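Local coordinates for hypothetical protein (Lactobacillus plantarum, PDB 2IAY) that is of unknown function but may take part in amino-acid metabolism, with what is probably a new fold, at residues A[103-107]-A[108-112]; A[22-25]-A[26-29]; A[49-52]-A[53-56]. All coordinates share one frame; numbering follows the deposited sequence. Where two conformers were deposited one is given.

Overall arrangement
The three contacts are local chain reversals and helix ends. Interaction 2 (22-29) comes first along the chain, at the start of helix 25-30; interaction 3 (49-56) follows, in the loop joining strands 41-47 and 57-63 of the four-stranded antiparallel sheet; interaction 1 (103-112) is last, where the chain leaves helix 92-107 and enters strand 111-113 of the three-stranded sheet. Interactions 1 and 2 have centres 11 Å apart and touch through a salt bridge, a probable hydrogen bond and packing, tying the end of one helix to the beginning of another. Interaction 3 stands alone, its centre 26 Å from interaction 1 and 30 Å from interaction 2, on the opposite side of the chain's centre from the latter.

Interaction 1. Residues A[103-107]-A[108-112]; sequences ANFIE and RDILT
Phe-105 and Ile-110 meet across a Schellman motif, the classical way for a chain to leave a helix, here at the end of helix 92-107. Their CB atoms, 4.0 Å apart, form the apolar contact that accompanies this motif. Leu-111 lies side by side with Phe-105 and points the same way, so that its CD1 reaches the edge of the ring in plane, 4.0 Å from Phe-105 CD2. The phenylalanine ring takes up this position with CG anti to its carbonyl carbon (chi1 -66°). Around the cluster, Met-61 of strand 57-63 touches Phe-105, Ile-110 and Leu-111, while Phe-43 meets the Phe-105 ring edge-to-face.

The backbone produces this juxtaposition. Asp-109 adopts the left-handed helical conformation, which folds the chain back so that Ile-110 N donates to Phe-105 O at 2.9 Å with an angle of 159° at the hydrogen. The companion bond of the motif, Asp-109 N to Ile-106 O, is weak at 3.5 Å. Phe-105 O also receives a weak bond from Leu-111 N at 3.3 Å.

Polar side chains turn outward from the turn. Arg-108 passes its CB and CG over Asn-104 O, and in one of its two conformers the guanidinium group forms a salt bridge with Asp-30. Of the Asp-109 carboxylate, OD2 meets Thr-22 OG1 and the charged Lys-24 NZ, and OD1 meets Ser-20 OG.

On the flank next to strand 111-113, Ile-106 CA directs its hydrogen almost straight at Leu-111 O (3.3 Å, 171°), and Ile-106 CG1 lies against the same oxygen. One water completes the join, donating to Ile-106 O at 2.7 Å and to Leu-111 O, also at 2.7 Å.

Interaction 2. Residues A[22-25]-A[26-29]; sequences TVKK and YTLM
Lys-24 O and Leu-28 N form the first of two backbone hydrogen bonds that start helix 25-30, 2.9 Å long and nearly straight at the hydrogen (170°). The second runs from Met-29 N to Lys-25 O at 3.0 Å. Lys-24 occupies the N-cap position, but its side chain leads away from the helix: its bent tail returns NZ to Thr-22 O at 3.1 Å, and the same ammonium group forms a salt bridge with Asp-109. That charge pair links the helix start to the turn after helix 92-107.

Among apolar contacts, Val-23 CG2 rests 4.0 Å from Leu-28 CG and equally near Leu-28 CD2. Because Val-23 immediately precedes the N-cap and Leu-28 is the fourth residue of the helix, counted from Lys-25, the pair is a hydrophobic staple across the first turn. Leu-28 carries this apolar patch inward, touching Phe-33, Phe-41 and Ile-110.

On another flank the aliphatic stem of Lys-25 does the packing. With CG anti to the backbone N (chi1 170°) and the rest extended, it slants past the Tyr-26 ring, its CD 3.9 Å from Tyr-26 CE1. Farther out, the selenomethionine methyl, Met-29 CE, comes near Lys-25 CE in one of its two conformers, so the closeness is doubtful. Thr-27 OG1 lies over Lys-24 CB at 3.7 Å.

Interaction 3. Residues A[49-52]-A[53-56]; sequences PTSP and YQAA
Gln-54 packs its aliphatic stem against the Ser-51 hydroxyl before its amide leads away. CB lies near the hydroxyls of Ser-51 and Thr-50, three and four residues back, at 3.5 Å from Ser-51 OG and 3.8 Å from Thr-50 OG1. The next carbon, CG, stands anti to the carbonyl carbon (chi1 -62°), which brings it to 3.3 Å from Ser-51 OG, with Pro-52 O somewhat farther away. Ser-51 helps by placing OG between its own backbone N and carbonyl carbon, facing the glutamine stem. At CG the chain bends, chi2 being -64°, so that CD and the terminal amide lead away from residues 49-52.

The stem belongs to a type II beta turn from Ser-51 to Gln-54, in the loop of the beta hairpin formed by strands 41-47 and 57-63. Gln-54 N closes it by donating to Ser-51 O at 3.0 Å, approaching from above the carbonyl plane. Pro-52 holds the second position, where its ring-restricted phi suits the turn, and Tyr-53 takes the third with the positive phi (66°) that a type II turn demands. The Tyr-53 side chain starts hard by the Pro-52 peptide; its ring sends CD2 alongside Pro-52 CB at 3.9 Å.

A wider reversal encloses the turn. Thr-50 N donates to Gln-54 O at 3.1 Å, tilted from the carbonyl plane, and Pro-49 CA offers the same oxygen a bent C-H contact at 3.2 Å. Beyond it, Ala-56 bonds through its backbone to Asp-48 as the chain heads for strand 57-63.

Interaction 1. Residues A[103-107]-A[108-112]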
ATOM      1  N   ALA A 103      -0.162   0.929  -9.535  1.00  8.62           N
ATOM      2  CA  ALA A 103      -0.804   1.181 -10.806  1.00  7.77           C
ATOM      3  C   ALA A 103      -1.871   0.135 -11.066  1.00  8.23           C
ATOM      4  O   ALA A 103      -2.895   0.427 -11.625  1.00  8.51           O
ATOM      5  CB  ALA A 103       0.240   1.141 -11.948  1.00 10.67           C
ATOM      6  N   ASN A 104      -1.641  -1.101 -10.656  1.00  7.69           N
ATOM      7  CA  ASN A 104      -2.646  -2.135 -10.795  1.00  8.22           C
ATOM      8  C   ASN A 104      -3.913  -1.818  -9.955  1.00  7.55           C
ATOM      9  O   ASN A 104      -5.012  -2.122 -10.369  1.00  8.46           O
ATOM     10  CB  ASN A 104      -2.116  -3.513 -10.401  1.00  9.33           C
ATOM     11  CG  ASN A 104      -1.134  -4.083 -11.366  1.00 11.32           C
ATOM     12  OD1 ASN A 104      -1.213  -3.818 -12.568  1.00 12.44           O
ATOM     13  ND2 ASN A 104      -0.254  -4.938 -10.868  1.00 13.67           N
ATOM     14  N   PHE A 105      -3.694  -1.253  -8.763  1.00  7.28           N
ATOM     15  CA  PHE A 105      -4.806  -0.873  -7.916  1.00  7.55           C
ATOM     16  C   PHE A 105      -5.595   0.291  -8.529  1.00  7.38           C
ATOM     17  O   PHE A 105      -6.815   0.330  -8.411  1.00  8.63           O
ATOM     18  CB  PHE A 105      -4.307  -0.504  -6.518  1.00  6.76           C
ATOM     19  CG  PHE A 105      -3.691  -1.614  -5.691  1.00  6.73           C
ATOM     20  CD1 PHE A 105      -3.581  -2.922  -6.131  1.00  8.70           C
ATOM     21  CD2 PHE A 105      -3.217  -1.297  -4.444  1.00  9.10           C
ATOM     22  CE1 PHE A 105      -2.966  -3.870  -5.320  1.00  8.57           C
ATOM     23  CE2 PHE A 105      -2.637  -2.264  -3.629  1.00  9.56           C
ATOM     24  CZ  PHE A 105      -2.476  -3.547  -4.094  1.00  8.72           C
ATOM     25  N   ILE A 106      -4.890   1.200  -9.205  1.00  7.84           N
ATOM     26  CA  ILE A 106      -5.561   2.313  -9.917  1.00  7.55           C
ATOM     27  C   ILE A 106      -6.393   1.766 -11.085  1.00  8.89           C
ATOM     28  O   ILE A 106      -7.542   2.128 -11.273  1.00 10.52           O
ATOM     29  CB  ILE A 106      -4.546   3.331 -10.405  1.00  8.21           C
ATOM     30  CG1 ILE A 106      -3.953   4.044  -9.195  1.00 10.01           C
ATOM     31  CG2 ILE A 106      -5.250   4.339 -11.329  1.00 10.83           C
ATOM     32  CD1 ILE A 106      -2.791   4.951  -9.511  1.00 12.17           C
ATOM     33  N   GLU A 107      -5.841   0.832 -11.829  1.00  8.28           N
ATOM     34  CA  GLU A 107      -6.547   0.254 -12.986  1.00  9.73           C
ATOM     35  C   GLU A 107      -7.748  -0.620 -12.650  1.00  9.47           C
ATOM     36  O   GLU A 107      -8.635  -0.809 -13.479  1.00 12.66           O
ATOM     37  CB  GLU A 107      -5.547  -0.540 -13.812  1.00 11.66           C
ATOM     38  CG  GLU A 107      -4.535   0.396 -14.525  1.00 14.44           C
ATOM     39  CD  GLU A 107      -5.160   1.619 -15.219  1.00 20.40           C
ATOM     40  OE1 GLU A 107      -6.075   1.435 -16.046  1.00 24.22           O
ATOM     41  OE2 GLU A 107      -4.745   2.776 -14.916  1.00 21.22           O
ATOM     42  N   ARG A 108      -7.807  -1.088 -11.413  1.00  8.53           N
ATOM     43  CA  ARG A 108      -8.862  -2.000 -10.974  0.50  8.67           C
ATOM     44  C   ARG A 108      -9.792  -1.385  -9.922  1.00  7.30           C
ATOM     45  O   ARG A 108     -10.478  -2.082  -9.214  1.00  9.31           O
ATOM     46  CB  ARG A 108      -8.265  -3.332 -10.533  0.50  8.97           C
ATOM     47  CG  ARG A 108      -7.365  -3.976 -11.590  0.50 10.71           C
ATOM     48  CD  ARG A 108      -8.139  -4.639 -12.712  0.50 12.23           C
ATOM     49  NE  ARG A 108      -8.758  -5.862 -12.225  0.50  9.24           N
ATOM     50  CZ  ARG A 108     -10.059  -6.035 -11.977  0.50  9.32           C
ATOM     51  NH1 ARG A 108     -10.987  -5.105 -12.264  0.50 11.33           N
ATOM     52  NH2 ARG A 108     -10.444  -7.183 -11.468  0.50 10.35           N
ATOM     53  N   ASP A 109      -9.846  -0.049  -9.847  1.00  8.42           N
ATOM     54  CA  ASP A 109     -10.838   0.628  -8.998  1.00  9.03           C
ATOM     55  C   ASP A 109     -10.671   0.329  -7.521  1.00  8.57           C
ATOM     56  O   ASP A 109     -11.653   0.174  -6.804  1.00  8.98           O
ATOM     57  CB  ASP A 109     -12.288   0.371  -9.477  1.00 10.14           C
ATOM     58  CG  ASP A 109     -13.353   1.196  -8.751  1.00 10.83           C
ATOM     59  OD1 ASP A 109     -13.126   2.384  -8.496  1.00 10.99           O
ATOM     60  OD2 ASP A 109     -14.452   0.667  -8.443  1.00 12.78           O
ATOM     61  N   ILE A 110      -9.416   0.299  -7.067  1.00  7.73           N
ATOM     62  CA  ILE A 110      -9.114   0.201  -5.648  1.00  7.19           C
ATOM     63  C   ILE A 110      -8.664   1.542  -5.094  1.00  7.54           C
ATOM     64  O   ILE A 110      -9.166   1.970  -4.041  1.00  7.95           O
ATOM     65  CB  ILE A 110      -8.103  -0.938  -5.343  1.00  8.80           C
ATOM     66  CG1 ILE A 110      -8.723  -2.318  -5.744  1.00 10.16           C
ATOM     67  CG2 ILE A 110      -7.655  -0.895  -3.884  1.00  8.46           C
ATOM     68  CD1 ILE A 110      -7.735  -3.456  -5.807  1.00 12.29           C
ATOM     69  N   LEU A 111      -7.728   2.184  -5.791  1.00  7.19           N
ATOM     70  CA  LEU A 111      -7.198   3.504  -5.409  1.00  7.59           C
ATOM     71  C   LEU A 111      -7.330   4.466  -6.578  1.00  7.89           C
ATOM     72  O   LEU A 111      -7.291   4.036  -7.736  1.00  8.75           O
ATOM     73  CB  LEU A 111      -5.711   3.422  -5.040  1.00  8.07           C
ATOM     74  CG  LEU A 111      -5.344   2.550  -3.840  1.00  7.31           C
ATOM     75  CD1 LEU A 111      -3.811   2.548  -3.665  1.00  8.61           C
ATOM     76  CD2 LEU A 111      -6.053   3.039  -2.561  1.00  9.45           C
ATOM     77  N   THR A 112      -7.388   5.745  -6.255  1.00  7.45           N
ATOM     78  CA  THR A 112      -7.161   6.826  -7.227  1.00  7.99           C
ATOM     79  C   THR A 112      -6.099   7.766  -6.677  1.00  8.32           C
ATOM     80  O   THR A 112      -5.720   7.679  -5.520  1.00  8.94           O
ATOM     81  CB  THR A 112      -8.427   7.589  -7.543  1.00  9.26           C
ATOM     82  OG1 THR A 112      -8.893   8.228  -6.352  1.00 10.12           O
ATOM     83  CG2 THR A 112      -9.473   6.688  -8.150  1.00 10.06           C
TER
HETATM   84  O   HOH W   1      -9.162   3.472  -9.563  1.00 12.44           O

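Interaction 2. Residues A[22-25]-A[26-29]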
ATOM      1  N   THR A  22     -16.136   2.924  -4.551  1.00 10.15           N
ATOM      2  CA  THR A  22     -16.799   1.771  -5.145  1.00 10.67           C
ATOM      3  C   THR A  22     -15.947   0.517  -5.066  1.00 10.78           C
ATOM      4  O   THR A  22     -16.227  -0.458  -5.764  1.00 12.06           O
ATOM      5  CB  THR A  22     -17.192   2.064  -6.611  1.00 10.76           C
ATOM      6  OG1 THR A  22     -16.047   2.482  -7.370  1.00 12.27           O
ATOM      7  CG2 THR A  22     -18.231   3.151  -6.649  1.00 14.27           C
ATOM      8  N   VAL A  23     -14.972   0.491  -4.161  1.00  9.36           N
ATOM      9  CA  VAL A  23     -14.086  -0.658  -4.003  1.00  8.16           C
ATOM     10  C   VAL A  23     -14.889  -1.926  -3.675  1.00  8.44           C
ATOM     11  O   VAL A  23     -15.805  -1.904  -2.867  1.00 10.62           O
ATOM     12  CB  VAL A  23     -13.002  -0.359  -2.973  1.00  8.03           C
ATOM     13  CG1 VAL A  23     -13.556  -0.250  -1.537  1.00  9.68           C
ATOM     14  CG2 VAL A  23     -11.910  -1.402  -3.018  1.00  9.15           C
ATOM     15  N   LYS A  24     -14.474  -3.033  -4.255  1.00  7.31           N
ATOM     16  CA  LYS A  24     -15.201  -4.293  -4.143  1.00  7.49           C
ATOM     17  C   LYS A  24     -14.339  -5.348  -3.475  1.00  6.98           C
ATOM     18  O   LYS A  24     -13.182  -5.566  -3.817  1.00  8.26           O
ATOM     19  CB  LYS A  24     -15.642  -4.787  -5.523  1.00  8.52           C
ATOM     20  CG  LYS A  24     -16.665  -3.831  -6.181  1.00 10.23           C
ATOM     21  CD  LYS A  24     -16.792  -4.034  -7.692  1.00 11.91           C
ATOM     22  CE  LYS A  24     -17.051  -2.734  -8.457  1.00 15.44           C
ATOM     23  NZ  LYS A  24     -15.843  -1.889  -8.433  1.00 15.21           N
ATOM     24  N   LYS A  25     -14.985  -6.108  -2.576  1.00  7.76           N
ATOM     25  CA  LYS A  25     -14.401  -7.285  -1.916  1.00  7.69           C
ATOM     26  C   LYS A  25     -13.721  -8.199  -2.921  1.00  6.91           C
ATOM     27  O   LYS A  25     -12.559  -8.585  -2.732  1.00  6.93           O
ATOM     28  CB  LYS A  25     -15.544  -8.062  -1.191  1.00  6.98           C
ATOM     29  CG  LYS A  25     -15.153  -9.423  -0.660  1.00  7.41           C
ATOM     30  CD  LYS A  25     -16.350 -10.257  -0.210  1.00  8.28           C
ATOM     31  CE  LYS A  25     -15.874 -11.584   0.330  1.00  8.09           C
ATOM     32  NZ  LYS A  25     -17.001 -12.366   0.847  1.00  9.98           N
ATOM     33  N   TYR A  26     -14.428  -8.581  -3.980  1.00  6.83           N
ATOM     34  CA  TYR A  26     -13.878  -9.589  -4.873  1.00  7.68           C
ATOM     35  C   TYR A  26     -12.713  -9.019  -5.667  1.00  8.33           C
ATOM     36  O   TYR A  26     -11.831  -9.762  -6.060  1.00  8.54           O
ATOM     37  CB  TYR A  26     -14.945 -10.185  -5.820  1.00  8.93           C
ATOM     38  CG  TYR A  26     -16.043 -10.952  -5.094  1.00 12.00           C
ATOM     39  CD1 TYR A  26     -15.785 -11.801  -4.044  1.00 13.59           C
ATOM     40  CD2 TYR A  26     -17.365 -10.797  -5.507  1.00 14.97           C
ATOM     41  CE1 TYR A  26     -16.864 -12.472  -3.389  1.00 15.01           C
ATOM     42  CE2 TYR A  26     -18.375 -11.446  -4.942  1.00 18.09           C
ATOM     43  CZ  TYR A  26     -18.138 -12.258  -3.894  1.00 17.60           C
ATOM     44  OH  TYR A  26     -19.258 -12.868  -3.367  1.00 22.57           O
ATOM     45  N   THR A  27     -12.736  -7.721  -5.953  1.00  7.23           N
ATOM     46  CA  THR A  27     -11.622  -7.091  -6.631  1.00  7.88           C
ATOM     47  C   THR A  27     -10.381  -7.044  -5.728  1.00  7.78           C
ATOM     48  O   THR A  27      -9.255  -7.349  -6.167  1.00  8.32           O
ATOM     49  CB  THR A  27     -11.997  -5.722  -7.150  1.00  8.63           C
ATOM     50  OG1 THR A  27     -13.143  -5.882  -7.969  1.00  9.67           O
ATOM     51  CG2 THR A  27     -10.849  -5.099  -7.993  1.00 11.60           C
ATOM     52  N   LEU A  28     -10.573  -6.694  -4.458  1.00  7.91           N
ATOM     53  CA  LEU A  28      -9.459  -6.750  -3.497  1.00  7.68           C
ATOM     54  C   LEU A  28      -8.825  -8.138  -3.516  1.00  7.58           C
ATOM     55  O   LEU A  28      -7.601  -8.302  -3.575  1.00  7.99           O
ATOM     56  CB  LEU A  28      -9.894  -6.361  -2.083  1.00  8.07           C
ATOM     57  CG  LEU A  28     -10.225  -4.883  -1.892  1.00  7.49           C
ATOM     58  CD1 LEU A  28     -10.888  -4.716  -0.557  1.00 10.73           C
ATOM     59  CD2 LEU A  28      -8.987  -3.989  -1.981  1.00  8.84           C
HETATM   60  N   MSE A  29      -9.659  -9.173  -3.441  1.00  8.14           N
HETATM   61  CA  MSE A  29      -9.185 -10.560  -3.427  0.67  7.16           C
HETATM   62  C   MSE A  29      -8.443 -10.865  -4.701  1.00  7.82           C
HETATM   63  O   MSE A  29      -7.402 -11.495  -4.710  1.00  9.34           O
HETATM   64  CB  MSE A  29     -10.377 -11.532  -3.283  0.67  7.71           C
HETATM   65  CG  MSE A  29     -10.986 -11.424  -1.906  0.67  7.52           C
HETATM   66 SE   MSE A  29     -12.517 -12.591  -1.695  0.50 14.67          SE
HETATM   67  CE  MSE A  29     -12.531 -12.553   0.279  0.67 17.29           C
TER

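Interaction 3. Residues A[49-52]-A[53-56]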
ATOM      1  N   PRO A  49      14.679  -6.015  -2.761  1.00  7.55           N
ATOM      2  CA  PRO A  49      15.544  -6.867  -1.925  1.00  8.33           C
ATOM      3  C   PRO A  49      16.924  -7.062  -2.511  1.00  8.24           C
ATOM      4  O   PRO A  49      17.112  -7.006  -3.756  1.00  7.64           O
ATOM      5  CB  PRO A  49      14.781  -8.189  -1.886  1.00  8.60           C
ATOM      6  CG  PRO A  49      14.094  -8.229  -3.215  1.00  9.83           C
ATOM      7  CD  PRO A  49      13.637  -6.801  -3.438  1.00  8.09           C
ATOM      8  N   THR A  50      17.905  -7.331  -1.646  1.00  8.34           N
ATOM      9  CA  THR A  50      19.206  -7.699  -2.087  1.00  7.86           C
ATOM     10  C   THR A  50      19.399  -9.221  -2.187  1.00  7.19           C
ATOM     11  O   THR A  50      20.306  -9.647  -2.863  1.00  7.89           O
ATOM     12  CB  THR A  50      20.298  -7.094  -1.183  1.00 10.35           C
ATOM     13  OG1 THR A  50      19.961  -7.388   0.178  1.00 11.53           O
ATOM     14  CG2 THR A  50      20.407  -5.567  -1.400  1.00 13.71           C
ATOM     15  N   SER A  51      18.549  -9.978  -1.496  1.00  7.13           N
ATOM     16  CA  SER A  51      18.575 -11.444  -1.509  1.00  8.26           C
ATOM     17  C   SER A  51      17.236 -11.865  -0.940  1.00  7.90           C
ATOM     18  O   SER A  51      16.507 -11.008  -0.443  1.00  8.11           O
ATOM     19  CB  SER A  51      19.771 -11.971  -0.730  1.00  9.39           C
ATOM     20  OG  SER A  51      19.656 -11.663   0.632  1.00 11.58           O
ATOM     21  N   PRO A  52      16.893 -13.161  -0.965  1.00  8.18           N
ATOM     22  CA  PRO A  52      15.576 -13.548  -0.481  1.00  7.74           C
ATOM     23  C   PRO A  52      15.347 -13.146   0.965  1.00  9.02           C
ATOM     24  O   PRO A  52      16.211 -13.327   1.817  1.00 10.33           O
ATOM     25  CB  PRO A  52      15.560 -15.069  -0.687  1.00  9.41           C
ATOM     26  CG  PRO A  52      16.486 -15.236  -1.851  1.00  9.83           C
ATOM     27  CD  PRO A  52      17.591 -14.297  -1.593  1.00  8.53           C
ATOM     28  N   TYR A  53      14.209 -12.514   1.207  1.00  9.01           N
ATOM     29  CA  TYR A  53      13.799 -12.087   2.560  1.00  9.23           C
ATOM     30  C   TYR A  53      14.700 -11.013   3.149  1.00 10.49           C
ATOM     31  O   TYR A  53      14.757 -10.819   4.347  1.00 14.16           O
ATOM     32  CB  TYR A  53      13.643 -13.290   3.515  1.00 11.10           C
ATOM     33  CG  TYR A  53      12.822 -14.353   2.896  1.00 10.18           C
ATOM     34  CD1 TYR A  53      11.445 -14.197   2.688  1.00 11.95           C
ATOM     35  CD2 TYR A  53      13.415 -15.528   2.478  1.00 11.51           C
ATOM     36  CE1 TYR A  53      10.693 -15.172   2.090  1.00 13.29           C
ATOM     37  CE2 TYR A  53      12.691 -16.478   1.850  1.00 11.91           C
ATOM     38  CZ  TYR A  53      11.323 -16.319   1.642  1.00 11.41           C
ATOM     39  OH  TYR A  53      10.620 -17.311   1.062  1.00 15.94           O
ATOM     40  N   GLN A  54      15.381 -10.271   2.279  1.00  9.20           N
ATOM     41  CA  GLN A  54      16.200  -9.120   2.677  1.00  9.61           C
ATOM     42  C   GLN A  54      15.757  -7.929   1.844  1.00  8.71           C
ATOM     43  O   GLN A  54      16.498  -7.382   1.068  1.00 11.45           O
ATOM     44  CB  GLN A  54      17.686  -9.405   2.535  1.00 10.98           C
ATOM     45  CG  GLN A  54      18.216 -10.532   3.404  1.00 13.97           C
ATOM     46  CD  GLN A  54      18.094 -10.236   4.886  1.00 18.86           C
ATOM     47  OE1 GLN A  54      18.047  -9.093   5.318  1.00 24.50           O
ATOM     48  NE2 GLN A  54      18.023 -11.286   5.668  1.00 23.89           N
ATOM     49  N   ALA A  55      14.529  -7.509   2.078  1.00  9.87           N
ATOM     50  CA  ALA A  55      13.944  -6.349   1.388  1.00  9.32           C
ATOM     51  C   ALA A  55      14.532  -5.052   1.895  1.00  8.86           C
ATOM     52  O   ALA A  55      14.783  -4.910   3.099  1.00  9.86           O
ATOM     53  CB  ALA A  55      12.429  -6.337   1.604  1.00 10.45           C
ATOM     54  N   ALA A  56      14.697  -4.068   1.021  1.00  8.04           N
ATOM     55  CA  ALA A  56      15.011  -2.725   1.488  1.00  9.42           C
ATOM     56  C   ALA A  56      13.806  -2.127   2.250  1.00  9.19           C
ATOM     57  O   ALA A  56      13.943  -1.488   3.280  1.00  9.20           O
ATOM     58  CB  ALA A  56      15.371  -1.838   0.334  1.00 12.50           C
TER